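Local coordinates for amino acid adenylation domain-containing protein (Bacillus stratosphericus LAMA 585, PDB 6ULY) that probably selects and activates a branched-chain keto acid as its acyl adenylate, as the adenylation domain of a nonribosomal depsipeptide synthetase module, at residues Leu114-Ala117 with Trp118-Glu122; Ile126-Asp130 with Ser131-Glu135; Asp258-Arg262 with Tyr263-Lys267; Ile310-Phe313 with Leu314-Ala318. All blocks are in the same frame, centred on the assembly; numbering follows the deposited sequence.

How the interactions relate
All four contacts are local, each within a single stretch of chain. Interaction 1 is the most buried, although its polar side binds two sulfates and meets the second subunit. The other three are partly buried. Interaction 1 is a helix packed on the seven-stranded mixed sheet, and interaction 2 is the exit from one of its strands; Trp118 CD1 touches Ile126 CD1 at 4.2 Å. Interactions 3 and 4 sit beside the nine-stranded sheet; their centres are about 17 Å apart and they do not touch. Interactions 1 and 3 contain Schellman helix ends. Chemistry follows place: histidines and lysine on anions in 1, threonine and aliphatics in 2, arginine on tyrosine in 3, leucine on phenylalanine in 4.

Interaction 1 (Leu114-Ala117 with Trp118-Glu122); sequences LHHA and WKLLE. With SO4 (sulfate ion), chain M; SO4 (sulfate ion), chain J.
His115 binds two sulfates, one at each ring nitrogen, and each sulfate takes a second hydrogen bond from this stretch. ND1 of His115 donates to O4 of one sulfate at 3.0 Å, and ND1 of His116 donates to O1 of that same ion at 2.9 Å. NE2 of His115 donates to O3 of the other sulfate at 3.3 Å. Lys119 NZ bonds to O2 of that second ion at 3.1 Å. The Lys119 chain is fully extended, with CG anti to the backbone N (chi1 -176°), and this carries NZ out to the anion. Both sulfates lie at the edge of the His115 ring, so the two bonds should fix its rotation. The ions probably come from the crystallisation liquor. They may favour protonated histidines.

The rings of His115 and Trp118 meet obliquely, planes at 48° and CD2 of His115 4.1 Å from CE3 of Trp118. Trp143 adds an edge-to-face contact to His115. NE2 of His116 is hydrogen-bonded to Glu426 of the second subunit, which places this face at the dimer contact. Leu114, Ala117 and Leu121 pack on strands 70-74 and 173-178.

The backbone bond from Lys119 N to His115 O measures 2.8 Å. Beyond it, Glu122 has positive phi, its backbone N bonds to Lys119 O and His123 N reaches back to Trp118 O: the Schellman motif that closes helix 109-120.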
loop_
_atom_site.group_PDB
_atom_site.type_symbol
_atom_site.label_atom_id
_atom_site.label_comp_id
_atom_site.label_asym_id
_atom_site.label_seq_id
_atom_site.Cartn_x
_atom_site.Cartn_y
_atom_site.Cartn_z
ATOM N N LEU A 114 -11.089 -10.839 -2.091
ATOM C CA LEU A 114 -11.246 -12.281 -2.258
ATOM C C LEU A 114 -10.760 -12.723 -3.631
ATOM O O LEU A 114 -10.077 -13.746 -3.759
ATOM C CB LEU A 114 -12.708 -12.689 -2.051
ATOM C CG LEU A 114 -13.277 -12.459 -0.651
ATOM C CD1 LEU A 114 -14.769 -12.758 -0.618
ATOM C CD2 LEU A 114 -12.536 -13.301 0.381
ATOM N N HIS A 115 -11.098 -11.958 -4.673
ATOM C CA HIS A 115 -10.663 -12.312 -6.018
ATOM C C HIS A 115 -9.144 -12.328 -6.120
ATOM O O HIS A 115 -8.566 -13.201 -6.779
ATOM C CB HIS A 115 -11.243 -11.333 -7.038
ATOM C CG HIS A 115 -10.784 -11.587 -8.440
ATOM N ND1 HIS A 115 -9.609 -11.071 -8.946
ATOM C CD2 HIS A 115 -11.338 -12.311 -9.442
ATOM C CE1 HIS A 115 -9.461 -11.462 -10.200
ATOM N NE2 HIS A 115 -10.497 -12.216 -10.525
ATOM N N HIS A 116 -8.480 -11.360 -5.487
ATOM C CA HIS A 116 -7.024 -11.309 -5.541
ATOM C C HIS A 116 -6.416 -12.580 -4.962
ATOM O O HIS A 116 -5.636 -13.271 -5.627
ATOM C CB HIS A 116 -6.507 -10.080 -4.793
ATOM C CG HIS A 116 -5.017 -10.046 -4.654
ATOM N ND1 HIS A 116 -4.189 -9.530 -5.629
ATOM C CD2 HIS A 116 -4.204 -10.480 -3.661
ATOM C CE1 HIS A 116 -2.932 -9.640 -5.239
ATOM N NE2 HIS A 116 -2.914 -10.213 -4.048
ATOM N N ALA A 117 -6.762 -12.898 -3.712
ATOM C CA ALA A 117 -6.234 -14.107 -3.084
ATOM C C ALA A 117 -6.631 -15.350 -3.867
ATOM O O ALA A 117 -5.818 -16.263 -4.057
ATOM C CB ALA A 117 -6.729 -14.208 -1.643
ATOM N N TRP A 118 -7.883 -15.411 -4.320
ATOM C CA TRP A 118 -8.343 -16.574 -5.072
ATOM C C TRP A 118 -7.490 -16.780 -6.317
ATOM O O TRP A 118 -7.057 -17.901 -6.611
ATOM C CB TRP A 118 -9.817 -16.390 -5.429
ATOM C CG TRP A 118 -10.382 -17.409 -6.358
ATOM C CD1 TRP A 118 -10.795 -18.675 -6.040
ATOM C CD2 TRP A 118 -10.638 -17.243 -7.756
ATOM N NE1 TRP A 118 -11.276 -19.309 -7.159
ATOM C CE2 TRP A 118 -11.194 -18.451 -8.226
ATOM C CE3 TRP A 118 -10.449 -16.191 -8.659
ATOM C CZ2 TRP A 118 -11.557 -18.637 -9.556
ATOM C CZ3 TRP A 118 -10.807 -16.378 -9.983
ATOM C CH2 TRP A 118 -11.357 -17.592 -10.418
ATOM N N LYS A 119 -7.223 -15.698 -7.051
ATOM C CA LYS A 119 -6.378 -15.787 -8.239
ATOM C C LYS A 119 -4.929 -16.085 -7.871
ATOM O O LYS A 119 -4.242 -16.824 -8.586
ATOM C CB LYS A 119 -6.472 -14.485 -9.039
ATOM C CG LYS A 119 -5.713 -14.496 -10.353
ATOM C CD LYS A 119 -6.003 -13.237 -11.170
ATOM C CE LYS A 119 -5.223 -13.219 -12.483
ATOM N NZ LYS A 119 -5.511 -12.001 -13.305
ATOM N N LEU A 120 -4.442 -15.514 -6.768
ATOM C CA LEU A 120 -3.071 -15.786 -6.350
ATOM C C LEU A 120 -2.870 -17.264 -6.045
ATOM O O LEU A 120 -1.783 -17.806 -6.278
ATOM C CB LEU A 120 -2.717 -14.941 -5.127
ATOM C CG LEU A 120 -1.238 -14.933 -4.732
ATOM C CD1 LEU A 120 -0.389 -14.359 -5.865
ATOM C CD2 LEU A 120 -1.024 -14.154 -3.437
ATOM N N LEU A 121 -3.901 -17.926 -5.530
ATOM C CA LEU A 121 -3.854 -19.343 -5.195
ATOM C C LEU A 121 -4.246 -20.238 -6.364
ATOM O O LEU A 121 -4.489 -21.432 -6.161
ATOM C CB LEU A 121 -4.767 -19.616 -3.998
ATOM C CG LEU A 121 -4.319 -18.944 -2.698
ATOM C CD1 LEU A 121 -5.466 -18.842 -1.709
ATOM C CD2 LEU A 121 -3.162 -19.712 -2.085
ATOM N N GLU A 122 -4.311 -19.694 -7.578
ATOM C CA GLU A 122 -4.613 -20.471 -8.779
ATOM C C GLU A 122 -5.976 -21.159 -8.672
ATOM O O GLU A 122 -6.107 -22.372 -8.846
ATOM C CB GLU A 122 -3.500 -21.484 -9.061
ATOM C CG GLU A 122 -2.175 -20.834 -9.451
ATOM C CD GLU A 122 -1.086 -21.847 -9.742
ATOM O OE1 GLU A 122 -1.228 -23.015 -9.320
ATOM O OE2 GLU A 122 -0.089 -21.479 -10.397
HETATM S S SO4 M . -6.564 -8.974 -9.001
HETATM O O1 SO4 M . -5.324 -9.239 -8.331
HETATM O O2 SO4 M . -6.523 -7.664 -9.584
HETATM O O3 SO4 M . -6.767 -9.946 -10.035
HETATM O O4 SO4 M . -7.642 -9.042 -8.058
HETATM S S SO4 J . -9.175 -14.079 -13.757
HETATM O O1 SO4 J . -9.156 -14.437 -15.153
HETATM O O2 SO4 J . -8.469 -12.830 -13.590
HETATM O O3 SO4 J . -10.538 -13.910 -13.312
HETATM O O4 SO4 J . -8.544 -15.135 -12.986
#

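Interaction 2 (Ile126-Asp130 with Ser131-Glu135); sequences ILTDD and SLIEE
Thr128 meets Leu132 and Ile133 where strand 125-128 turns into helix 130-137. This is a strand-to-helix connection; strand 125-128 lies between strands 70-74 and 150-152, next to the edge of the seven-stranded mixed sheet. The tight part is the turn around Thr128 and Asp129. OG1 of Thr128 lies 3.1 Å from CB of Leu132, and the two side chains cross at a slant. With OG1 anti to the backbone N (chi1 169°), the methyl CG2 is left to face Ile133. It reaches CB of Ile133 at 4.1 Å, and these side chains cross at about a right angle. Ile133 also packs on Val150 and Ala152 of the neighbouring strand.

The carbonyl oxygen of Asp129 receives two backbone N-H groups from the first turn of the helix. Leu132 N donates at 3.2 Å from above the carbonyl plane, well off the lone pairs. Ile133 N is nearer, at 2.8 Å, but the N-H angle of 124° makes this bond weak. The carboxylate of Asp129 turns to other partners: its OD2 accepts from the backbone N of Ser76 and of Ser77.

The outer side is looser. Asp130 and Ser131 are exposed, and Asp130 touches a crystal neighbour. The Asp130 backbone N is held by Glu154, while the Ser131 hydroxyl makes a weak hydrogen bond to Ser76. The Ser131 side chain makes a glancing approach, its OG resting 3.6 Å from CB of Asp129.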
loop_
_atom_site.group_PDB
_atom_site.type_symbol
_atom_site.label_atom_id
_atom_site.label_comp_id
_atom_site.label_asym_id
_atom_site.label_seq_id
_atom_site.Cartn_x
_atom_site.Cartn_y
_atom_site.Cartn_z
ATOM N N ILE A 126 -13.529 -23.335 -3.502
ATOM C CA ILE A 126 -14.098 -22.561 -2.409
ATOM C C ILE A 126 -15.017 -23.473 -1.611
ATOM O O ILE A 126 -15.905 -24.128 -2.170
ATOM C CB ILE A 126 -14.850 -21.324 -2.930
ATOM C CG1 ILE A 126 -13.905 -20.433 -3.753
ATOM C CG2 ILE A 126 -15.444 -20.549 -1.761
ATOM C CD1 ILE A 126 -14.586 -19.247 -4.415
ATOM N N LEU A 127 -14.785 -23.527 -0.305
ATOM C CA LEU A 127 -15.547 -24.346 0.621
ATOM C C LEU A 127 -16.353 -23.419 1.515
ATOM O O LEU A 127 -15.807 -22.451 2.058
ATOM C CB LEU A 127 -14.605 -25.217 1.452
ATOM C CG LEU A 127 -15.055 -26.614 1.858
ATOM C CD1 LEU A 127 -15.478 -27.425 0.650
ATOM C CD2 LEU A 127 -13.918 -27.295 2.595
ATOM N N THR A 128 -17.643 -23.710 1.671
ATOM C CA THR A 128 -18.550 -22.767 2.308
ATOM C C THR A 128 -19.702 -23.528 2.956
ATOM O O THR A 128 -19.672 -24.757 3.077
ATOM C CB THR A 128 -19.057 -21.739 1.286
ATOM O OG1 THR A 128 -20.126 -20.975 1.857
ATOM C CG2 THR A 128 -19.548 -22.435 0.025
ATOM N N ASP A 129 -20.715 -22.776 3.380
ATOM C CA ASP A 129 -21.921 -23.281 4.017
ATOM C C ASP A 129 -23.062 -23.409 3.018
ATOM O O ASP A 129 -23.054 -22.804 1.943
ATOM C CB ASP A 129 -22.369 -22.338 5.133
ATOM C CG ASP A 129 -21.411 -22.308 6.274
ATOM O OD1 ASP A 129 -20.851 -23.376 6.587
ATOM O OD2 ASP A 129 -21.218 -21.222 6.857
ATOM N N ASP A 130 -24.078 -24.177 3.412
ATOM C CA ASP A 130 -25.317 -24.180 2.645
ATOM C C ASP A 130 -25.971 -22.804 2.660
ATOM O O ASP A 130 -26.570 -22.387 1.662
ATOM C CB ASP A 130 -26.276 -25.237 3.197
ATOM C CG ASP A 130 -25.907 -26.651 2.768
ATOM O OD1 ASP A 130 -25.557 -26.850 1.586
ATOM O OD2 ASP A 130 -25.978 -27.567 3.613
ATOM N N SER A 131 -25.847 -22.077 3.773
ATOM C CA SER A 131 -26.415 -20.738 3.877
ATOM C C SER A 131 -25.684 -19.708 3.020
ATOM O O SER A 131 -26.217 -18.611 2.822
ATOM C CB SER A 131 -26.410 -20.285 5.341
ATOM O OG SER A 131 -25.093 -20.004 5.784
ATOM N N LEU A 132 -24.491 -20.027 2.507
ATOM C CA LEU A 132 -23.720 -19.100 1.690
ATOM C C LEU A 132 -23.461 -19.575 0.269
ATOM O O LEU A 132 -23.075 -18.754 -0.570
ATOM C CB LEU A 132 -22.354 -18.814 2.331
ATOM C CG LEU A 132 -22.277 -17.837 3.502
ATOM C CD1 LEU A 132 -20.838 -17.748 3.986
ATOM C CD2 LEU A 132 -22.793 -16.462 3.111
ATOM N N ILE A 133 -23.644 -20.863 -0.027
ATOM C CA ILE A 133 -23.177 -21.383 -1.309
ATOM C C ILE A 133 -23.860 -20.673 -2.469
ATOM O O ILE A 133 -23.246 -20.454 -3.520
ATOM C CB ILE A 133 -23.381 -22.909 -1.381
ATOM C CG1 ILE A 133 -22.744 -23.461 -2.659
ATOM C CG2 ILE A 133 -24.861 -23.254 -1.323
ATOM C CD1 ILE A 133 -22.659 -24.969 -2.705
ATOM N N GLU A 134 -25.128 -20.293 -2.304
ATOM C CA GLU A 134 -25.811 -19.547 -3.357
ATOM C C GLU A 134 -25.130 -18.203 -3.595
ATOM O O GLU A 134 -24.817 -17.843 -4.737
ATOM C CB GLU A 134 -27.281 -19.352 -2.989
ATOM N N GLU A 135 -24.889 -17.448 -2.521
ATOM C CA GLU A 135 -24.181 -16.178 -2.644
ATOM C C GLU A 135 -22.793 -16.377 -3.239
ATOM O O GLU A 135 -22.418 -15.711 -4.211
ATOM C CB GLU A 135 -24.083 -15.505 -1.273
ATOM C CG GLU A 135 -25.428 -15.151 -0.652
ATOM C CD GLU A 135 -25.323 -14.813 0.827
ATOM O OE1 GLU A 135 -25.787 -15.628 1.656
ATOM O OE2 GLU A 135 -24.770 -13.742 1.159
#

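Interaction 3 (Asp258-Arg262 with Tyr263-Lys267); sequences DWMDR and YRATK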
loop_
_atom_site.group_PDB
_atom_site.type_symbol
_atom_site.label_atom_id
_atom_site.label_comp_id
_atom_site.label_asym_id
_atom_site.label_seq_id
_atom_site.Cartn_x
_atom_site.Cartn_y
_atom_site.Cartn_z
ATOM N N ASP A 258 -23.905 -13.376 29.164
ATOM C CA ASP A 258 -24.743 -14.571 29.247
ATOM C C ASP A 258 -23.932 -15.825 28.973
ATOM O O ASP A 258 -24.088 -16.848 29.655
ATOM C CB ASP A 258 -25.889 -14.494 28.236
ATOM C CG ASP A 258 -26.768 -13.289 28.432
ATOM O OD1 ASP A 258 -26.614 -12.586 29.453
ATOM O OD2 ASP A 258 -27.613 -13.048 27.549
ATOM N N TRP A 259 -23.078 -15.769 27.951
ATOM C CA TRP A 259 -22.332 -16.945 27.527
ATOM C C TRP A 259 -21.298 -17.339 28.573
ATOM O O TRP A 259 -21.202 -18.512 28.954
ATOM C CB TRP A 259 -21.671 -16.669 26.176
ATOM C CG TRP A 259 -22.643 -16.516 25.031
ATOM C CD1 TRP A 259 -23.907 -17.028 24.951
ATOM C CD2 TRP A 259 -22.425 -15.799 23.804
ATOM N NE1 TRP A 259 -24.485 -16.685 23.751
ATOM C CE2 TRP A 259 -23.600 -15.926 23.032
ATOM C CE3 TRP A 259 -21.353 -15.063 23.285
ATOM C CZ2 TRP A 259 -23.730 -15.349 21.771
ATOM C CZ3 TRP A 259 -21.487 -14.486 22.028
ATOM C CH2 TRP A 259 -22.668 -14.634 21.288
ATOM N N MET A 260 -20.515 -16.372 29.056
ATOM C CA MET A 260 -19.557 -16.673 30.113
ATOM C C MET A 260 -20.249 -17.317 31.305
ATOM O O MET A 260 -19.699 -18.220 31.942
ATOM C CB MET A 260 -18.837 -15.402 30.551
ATOM C CG MET A 260 -17.778 -14.928 29.576
ATOM S SD MET A 260 -17.342 -13.202 29.841
ATOM C CE MET A 260 -16.596 -13.257 31.465
ATOM N N ASP A 261 -21.461 -16.863 31.616
ATOM C CA ASP A 261 -22.193 -17.374 32.767
ATOM C C ASP A 261 -22.781 -18.748 32.477
ATOM O O ASP A 261 -22.631 -19.679 33.274
ATOM C CB ASP A 261 -23.290 -16.379 33.147
ATOM C CG ASP A 261 -24.298 -16.956 34.116
ATOM O OD1 ASP A 261 -24.162 -16.709 35.334
ATOM O OD2 ASP A 261 -25.224 -17.654 33.654
ATOM N N ARG A 262 -23.422 -18.895 31.317
ATOM C CA ARG A 262 -24.150 -20.116 30.991
ATOM C C ARG A 262 -23.223 -21.317 30.854
ATOM O O ARG A 262 -23.634 -22.446 31.140
ATOM C CB ARG A 262 -24.945 -19.872 29.709
ATOM C CG ARG A 262 -25.508 -21.075 28.972
ATOM C CD ARG A 262 -26.221 -20.542 27.726
ATOM N NE ARG A 262 -26.611 -21.555 26.751
ATOM C CZ ARG A 262 -26.921 -21.283 25.484
ATOM N NH1 ARG A 262 -26.873 -20.030 25.037
ATOM N NH2 ARG A 262 -27.271 -22.259 24.658
ATOM N N TYR A 263 -21.978 -21.104 30.429
ATOM C CA TYR A 263 -21.024 -22.194 30.272
ATOM C C TYR A 263 -19.907 -22.149 31.304
ATOM O O TYR A 263 -18.986 -22.968 31.240
ATOM C CB TYR A 263 -20.444 -22.178 28.860
ATOM C CG TYR A 263 -21.476 -22.475 27.796
ATOM C CD1 TYR A 263 -21.811 -23.784 27.472
ATOM C CD2 TYR A 263 -22.123 -21.447 27.125
ATOM C CE1 TYR A 263 -22.755 -24.062 26.502
ATOM C CE2 TYR A 263 -23.073 -21.714 26.151
ATOM C CZ TYR A 263 -23.386 -23.022 25.844
ATOM O OH TYR A 263 -24.331 -23.285 24.875
ATOM N N ARG A 264 -19.978 -21.233 32.267
ATOM C CA ARG A 264 -18.958 -21.114 33.303
ATOM C C ARG A 264 -17.567 -21.028 32.677
ATOM O O ARG A 264 -16.630 -21.724 33.075
ATOM C CB ARG A 264 -19.050 -22.278 34.291
ATOM C CG ARG A 264 -20.420 -22.422 34.937
ATOM C CD ARG A 264 -20.449 -23.545 35.958
ATOM N NE ARG A 264 -21.607 -24.420 35.777
ATOM C CZ ARG A 264 -22.845 -24.122 36.160
ATOM N NH1 ARG A 264 -23.107 -22.961 36.747
ATOM N NH2 ARG A 264 -23.829 -24.988 35.951
ATOM N N ALA A 265 -17.441 -20.153 31.678
ATOM C CA ALA A 265 -16.188 -20.021 30.951
ATOM C C ALA A 265 -15.077 -19.556 31.880
ATOM O O ALA A 265 -15.280 -18.696 32.741
ATOM C CB ALA A 265 -16.348 -19.038 29.791
ATOM N N THR A 266 -13.894 -20.147 31.710
ATOM C CA THR A 266 -12.717 -19.730 32.457
ATOM C C THR A 266 -11.808 -18.801 31.662
ATOM O O THR A 266 -10.989 -18.096 32.262
ATOM C CB THR A 266 -11.913 -20.957 32.912
ATOM O OG1 THR A 266 -11.293 -21.581 31.780
ATOM C CG2 THR A 266 -12.836 -21.971 33.604
ATOM N N LYS A 267 -11.942 -18.766 30.338
ATOM C CA LYS A 267 -11.116 -17.882 29.528
ATOM C C LYS A 267 -11.892 -17.453 28.293
ATOM O O LYS A 267 -12.769 -18.174 27.808
ATOM C CB LYS A 267 -9.797 -18.551 29.115
ATOM C CG LYS A 267 -9.969 -19.740 28.186
ATOM C CD LYS A 267 -8.631 -20.380 27.835
ATOM C CE LYS A 267 -8.807 -21.439 26.761
ATOM N NZ LYS A 267 -7.535 -22.080 26.365
#
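This is a helix C-terminus: the last turn of helix 255-262 closes in a Schellman motif and the chain leaves for strand 267-270 of the nine-stranded sheet. Arg264 has positive phi. Its backbone N donates to Asp261 O at 3.2 Å, from above the carbonyl plane. Ala265 N donates to Met260 O at 3.0 Å, in the carbonyl plane and on a lone pair. Before these, Tyr263 N donates to Trp259 O at 3.1 Å. The apolar side of the turn brings CG of Met260 to 4.4 Å from CB of Ala265, and both side chains rest on Leu216 and Met295.

The larger side-chain contact is between Arg262 and Tyr263, which run side by side in the same direction. CG of Arg262 stands over the ring face of Tyr263 in a CH-pi contact, 4.1 Å from the centroid. The extended arginine, with CG anti to the backbone N (chi1 165°), follows the ring out to the hydroxyl. There the guanidinium plane is turned 30° from the ring. Tyr263 OH lies over a guanidinium face, with NH2 of Arg262 3.1 Å away at an angle too poor for a bond.

Both polar ends are held by other partners: Tyr263 OH bonds to Glu41, and Arg262 NH1 to the carbonyl of Asn37. The nearby Glu41 carboxylate may also steady the arginine charge, through a long, weak ion pair with NH2.

Interaction 4 (Ile310-Phe313 with Leu314-Ala318); sequences IHRF and LHLLA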
loop_
_atom_site.group_PDB
_atom_site.type_symbol
_atom_site.label_atom_id
_atom_site.label_comp_id
_atom_site.label_asym_id
_atom_site.label_seq_id
_atom_site.Cartn_x
_atom_site.Cartn_y
_atom_site.Cartn_z
ATOM N N ILE A 310 -10.467 -0.970 30.253
ATOM C CA ILE A 310 -10.381 -2.216 31.007
ATOM C C ILE A 310 -10.733 -1.980 32.470
ATOM O O ILE A 310 -11.375 -2.822 33.108
ATOM C CB ILE A 310 -8.984 -2.848 30.854
ATOM C CG1 ILE A 310 -7.895 -1.888 31.331
ATOM C CG2 ILE A 310 -8.743 -3.258 29.410
ATOM C CD1 ILE A 310 -6.482 -2.399 31.093
ATOM N N HIS A 311 -10.326 -0.838 33.028
ATOM C CA HIS A 311 -10.634 -0.557 34.426
ATOM C C HIS A 311 -12.136 -0.418 34.632
ATOM O O HIS A 311 -12.700 -0.978 35.580
ATOM C CB HIS A 311 -9.913 0.708 34.886
ATOM C CG HIS A 311 -10.140 1.034 36.330
ATOM N ND1 HIS A 311 -10.863 2.134 36.742
ATOM C CD2 HIS A 311 -9.752 0.395 37.459
ATOM C CE1 HIS A 311 -10.902 2.163 38.062
ATOM N NE2 HIS A 311 -10.235 1.120 38.522
ATOM N N ARG A 312 -12.804 0.332 33.752
ATOM C CA ARG A 312 -14.255 0.451 33.841
ATOM C C ARG A 312 -14.921 -0.903 33.638
ATOM O O ARG A 312 -15.908 -1.228 34.306
ATOM C CB ARG A 312 -14.761 1.461 32.809
ATOM C CG ARG A 312 -16.247 1.767 32.903
ATOM C CD ARG A 312 -16.565 2.597 34.134
ATOM N NE ARG A 312 -17.971 2.499 34.516
ATOM C CZ ARG A 312 -18.487 3.044 35.612
ATOM N NH1 ARG A 312 -17.713 3.734 36.444
ATOM N NH2 ARG A 312 -19.778 2.901 35.881
ATOM N N PHE A 313 -14.389 -1.707 32.718
ATOM C CA PHE A 313 -14.925 -3.041 32.481
ATOM C C PHE A 313 -14.860 -3.888 33.746
ATOM O O PHE A 313 -15.828 -4.569 34.101
ATOM C CB PHE A 313 -14.143 -3.694 31.342
ATOM C CG PHE A 313 -14.710 -4.993 30.859
ATOM C CD1 PHE A 313 -14.344 -6.188 31.455
ATOM C CD2 PHE A 313 -15.570 -5.023 29.774
ATOM C CE1 PHE A 313 -14.844 -7.384 30.995
ATOM C CE2 PHE A 313 -16.072 -6.215 29.307
ATOM C CZ PHE A 313 -15.711 -7.400 29.920
ATOM N N LEU A 314 -13.721 -3.852 34.443
ATOM C CA LEU A 314 -13.579 -4.630 35.671
ATOM C C LEU A 314 -14.465 -4.076 36.780
ATOM O O LEU A 314 -15.002 -4.836 37.596
ATOM C CB LEU A 314 -12.116 -4.644 36.113
ATOM C CG LEU A 314 -11.121 -5.291 35.144
ATOM C CD1 LEU A 314 -9.692 -4.939 35.535
ATOM C CD2 LEU A 314 -11.311 -6.802 35.100
ATOM N N HIS A 315 -14.624 -2.753 36.829
ATOM C CA HIS A 315 -15.461 -2.136 37.852
ATOM C C HIS A 315 -16.930 -2.476 37.628
ATOM O O HIS A 315 -17.637 -2.871 38.562
ATOM C CB HIS A 315 -15.238 -0.622 37.843
ATOM C CG HIS A 315 -15.956 0.111 38.932
ATOM N ND1 HIS A 315 -17.130 0.800 38.717
ATOM C CD2 HIS A 315 -15.657 0.278 40.243
ATOM C CE1 HIS A 315 -17.529 1.353 39.848
ATOM N NE2 HIS A 315 -16.653 1.051 40.790
ATOM N N LEU A 316 -17.399 -2.351 36.384
ATOM C CA LEU A 316 -18.803 -2.618 36.090
ATOM C C LEU A 316 -19.176 -4.059 36.405
ATOM O O LEU A 316 -20.287 -4.332 36.877
ATOM C CB LEU A 316 -19.103 -2.312 34.622
ATOM C CG LEU A 316 -19.287 -0.846 34.229
ATOM C CD1 LEU A 316 -19.381 -0.713 32.719
ATOM C CD2 LEU A 316 -20.523 -0.257 34.884
ATOM N N LEU A 317 -18.271 -4.999 36.139
ATOM C CA LEU A 317 -18.578 -6.418 36.261
ATOM C C LEU A 317 -18.136 -7.021 37.589
ATOM O O LEU A 317 -18.390 -8.207 37.824
ATOM C CB LEU A 317 -17.937 -7.194 35.107
ATOM C CG LEU A 317 -18.418 -6.832 33.702
ATOM C CD1 LEU A 317 -17.745 -7.727 32.672
ATOM C CD2 LEU A 317 -19.932 -6.936 33.589
ATOM N N ALA A 318 -17.480 -6.249 38.454
ATOM C CA ALA A 318 -17.123 -6.747 39.781
ATOM C C ALA A 318 -18.324 -7.276 40.555
ATOM O O ALA A 318 -18.249 -8.404 41.070
ATOM C CB ALA A 318 -16.409 -5.637 40.563
#
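Leu316 N donates to Arg312 O at 2.8 Å, the shortest backbone bond across this turn of helix 307-317. The helix is the crossover of a beta-alpha-beta unit, between strands 297-301 and 327-333. The N-H is nearly straight on the oxygen, at 167°. The same two residues also meet through their side chains. Arg312 bends at its second torsion (chi2 72°), which brings its outer part across Leu316 at a slant, with NH2 of Arg312 3.4 Å from CD2 of Leu316. His315 comes over one face of the guanidinium: its ND1 stands 3.8 Å from NH1 of Arg312, and the two planes are 46° apart. The charge of Arg312 is met by Glu282, in a salt bridge to NH2.

On the buried side, Ile310, Phe313 and Leu314 pack on Ile327 of the following strand. The Phe313 ring also meets Phe275 of helix 272-279 in an edge-to-face contact. Leu317, one turn on, puts a methyl over the Phe313 ring in a CH-pi contact. CD1 of Leu317 lies 3.7 Å from the ring centroid, and 3.4 Å from each of CE1 and CZ of Phe313.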